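Local coordinates for protein Rd1NTF2_04 (Synthetic construct, PDB 6W3G) that is a computationally designed NTF2-like protein, probably built to explore pocket shapes in that fold, with no stated catalytic or binding activity, at residues A30-P36 with G49-V54. Sequence-based numbering, arbitrary orientation.
Sequences ADELFDP and GREQAV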
loop_
_atom_site.group_PDB
_atom_site.type_symbol
_atom_site.label_atom_id
_atom_site.label_comp_id
_atom_site.label_asym_id
_atom_site.label_seq_id
_atom_site.Cartn_x
_atom_site.Cartn_y
_atom_site.Cartn_z
ATOM N N ALA A 30 -4.028 -8.524 4.117
ATOM C CA ALA A 30 -4.831 -7.654 3.264
ATOM C C ALA A 30 -6.282 -7.595 3.729
ATOM O O ALA A 30 -6.914 -6.533 3.675
ATOM C CB ALA A 30 -4.743 -8.131 1.813
ATOM N N ASP A 31 -6.834 -8.720 4.189
ATOM C CA ASP A 31 -8.188 -8.700 4.729
ATOM C C ASP A 31 -8.295 -7.761 5.921
ATOM O O ASP A 31 -9.358 -7.180 6.162
ATOM C CB ASP A 31 -8.629 -10.101 5.155
ATOM C CG ASP A 31 -8.932 -11.005 3.976
ATOM O OD1 ASP A 31 -8.957 -10.510 2.832
ATOM O OD2 ASP A 31 -9.141 -12.216 4.200
ATOM N N GLU A 32 -7.221 -7.614 6.693
ATOM C CA GLU A 32 -7.294 -6.743 7.855
ATOM C C GLU A 32 -7.063 -5.286 7.481
ATOM O O GLU A 32 -7.696 -4.399 8.062
ATOM C CB GLU A 32 -6.279 -7.180 8.915
ATOM N N LEU A 33 -6.201 -5.025 6.497
ATOM C CA LEU A 33 -5.717 -3.674 6.237
ATOM C C LEU A 33 -6.529 -2.935 5.181
ATOM O O LEU A 33 -6.634 -1.701 5.239
ATOM C CB LEU A 33 -4.257 -3.718 5.783
ATOM C CG LEU A 33 -3.244 -4.271 6.790
ATOM C CD1 LEU A 33 -1.830 -4.148 6.255
ATOM C CD2 LEU A 33 -3.370 -3.573 8.128
ATOM N N PHE A 34 -7.069 -3.652 4.199
ATOM C CA PHE A 34 -7.790 -3.047 3.091
ATOM C C PHE A 34 -9.291 -3.011 3.391
ATOM O O PHE A 34 -9.875 -4.006 3.833
ATOM C CB PHE A 34 -7.557 -3.833 1.796
ATOM C CG PHE A 34 -6.218 -3.596 1.157
ATOM C CD1 PHE A 34 -5.839 -2.320 0.771
ATOM C CD2 PHE A 34 -5.348 -4.649 0.907
ATOM C CE1 PHE A 34 -4.617 -2.095 0.178
ATOM C CE2 PHE A 34 -4.126 -4.425 0.312
ATOM C CZ PHE A 34 -3.759 -3.153 -0.051
ATOM N N ASP A 35 -9.912 -1.862 3.146
ATOM C CA ASP A 35 -11.367 -1.810 3.093
ATOM C C ASP A 35 -11.843 -2.761 2.005
ATOM O O ASP A 35 -11.155 -2.961 1.005
ATOM C CB ASP A 35 -11.822 -0.382 2.779
ATOM C CG ASP A 35 -13.301 -0.174 2.966
ATOM O OD1 ASP A 35 -13.713 0.191 4.080
ATOM O OD2 ASP A 35 -14.046 -0.364 1.982
ATOM N N PRO A 36 -13.021 -3.360 2.162
ATOM C CA PRO A 36 -13.522 -4.245 1.099
ATOM C C PRO A 36 -13.670 -3.556 -0.242
ATOM O O PRO A 36 -13.559 -4.207 -1.288
ATOM C CB PRO A 36 -14.879 -4.709 1.651
ATOM C CG PRO A 36 -14.757 -4.586 3.112
ATOM C CD PRO A 36 -13.859 -3.411 3.370
ATOM N N GLY A 49 -11.151 -3.430 -4.687
ATOM C CA GLY A 49 -11.384 -4.558 -3.810
ATOM C C GLY A 49 -10.112 -5.244 -3.351
ATOM O O GLY A 49 -9.020 -5.049 -3.893
ATOM N N ARG A 50 -10.272 -6.091 -2.327
ATOM C CA ARG A 50 -9.111 -6.718 -1.700
ATOM C C ARG A 50 -8.404 -7.654 -2.665
ATOM O O ARG A 50 -7.170 -7.640 -2.758
ATOM C CB ARG A 50 -9.537 -7.482 -0.446
ATOM C CG ARG A 50 -9.954 -6.579 0.689
ATOM C CD ARG A 50 -10.606 -7.344 1.837
ATOM N NE ARG A 50 -10.890 -6.438 2.941
ATOM C CZ ARG A 50 -11.748 -6.680 3.922
ATOM N NH1 ARG A 50 -12.426 -7.822 3.947
ATOM N NH2 ARG A 50 -11.928 -5.765 4.871
ATOM N N GLU A 51 -9.167 -8.466 -3.396
ATOM C CA GLU A 51 -8.561 -9.459 -4.274
ATOM C C GLU A 51 -7.706 -8.798 -5.347
ATOM O O GLU A 51 -6.568 -9.207 -5.587
ATOM C CB GLU A 51 -9.649 -10.329 -4.906
ATOM C CG GLU A 51 -9.117 -11.324 -5.919
ATOM C CD GLU A 51 -10.181 -12.297 -6.395
ATOM O OE1 GLU A 51 -11.131 -12.568 -5.628
ATOM O OE2 GLU A 51 -10.067 -12.782 -7.540
ATOM N N GLN A 52 -8.230 -7.757 -5.997
ATOM C CA GLN A 52 -7.449 -7.072 -7.018
ATOM C C GLN A 52 -6.255 -6.352 -6.417
ATOM O O GLN A 52 -5.191 -6.287 -7.039
ATOM C CB GLN A 52 -8.326 -6.092 -7.794
ATOM C CG GLN A 52 -9.321 -6.795 -8.704
ATOM C CD GLN A 52 -10.112 -5.841 -9.595
ATOM O OE1 GLN A 52 -9.767 -4.665 -9.724
ATOM N NE2 GLN A 52 -11.153 -6.350 -10.231
ATOM N N ALA A 53 -6.407 -5.800 -5.207
ATOM C CA ALA A 53 -5.282 -5.131 -4.555
ATOM C C ALA A 53 -4.175 -6.123 -4.219
ATOM O O ALA A 53 -2.989 -5.829 -4.406
ATOM C CB ALA A 53 -5.768 -4.400 -3.301
ATOM N N VAL A 54 -4.551 -7.323 -3.767
ATOM C CA VAL A 54 -3.567 -8.362 -3.459
ATOM C C VAL A 54 -2.866 -8.831 -4.724
ATOM O O VAL A 54 -1.638 -8.992 -4.750
ATOM C CB VAL A 54 -4.261 -9.528 -2.728
ATOM C CG1 VAL A 54 -3.443 -10.796 -2.824
ATOM C CG2 VAL A 54 -4.490 -9.150 -1.287
HETATM O O HOH W 1 -12.930 -6.759 -1.509
#
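Arg50 grips the carbonyl oxygen of Phe34 side-on with two nitrogens. Arg50 NE donates to Phe34 O at 2.8 Å, and Arg50 NH2 donates to the same oxygen at 2.9 Å. Phe34 O lies close to the guanidinium plane, so both N-H groups can be used at once. The NH2 bond runs nearly in line with the C=O, whereas NE comes from above the carbonyl plane. The Arg50 side chain is extended from CG to NE (chi2 170°, chi3 176°), which carries the guanidinium to the C-terminal end of helix 27-33. Its two faces are both covered. Asp31 O sits over one, at a poor angle for a hydrogen bond, and the Pro36 ring lies over the other, with Pro36 CD 3.4 Å from Arg50 NH2. The Asp31 carboxylate lies nearby, beyond salt-bridge distance, and may still favour the positive charge, though no N-H of Arg50 points at it. With an alanine here in place of Arg50, Phe34 O would probably lose both donors, and a gap would probably open between Asp31 O and the Pro36 ring. A water bridges the two segments, donating to Pro36 O and accepting from Arg50 N in the first turn of helix 50-63. Beside it, Gly49 CA makes a C-H contact to Pro36 O at 3.3 Å. In this NTF2-like fold the contact joins the end of helix 27-33 to the start of helix 50-63; the hairpin of strands 38-42 and 45-48 lies between the two in sequence. Inward, the Phe34 ring takes Ala53 CB over one face, a CH-pi contact 4.1 Å from the centroid. Met21 of helix 11-24 and Ile113 of strand 111-118 also touch this phenylalanine. Ala30 CB and Val54 CG2 press together tightly at 3.3 Å, bringing the two helices into direct apolar contact.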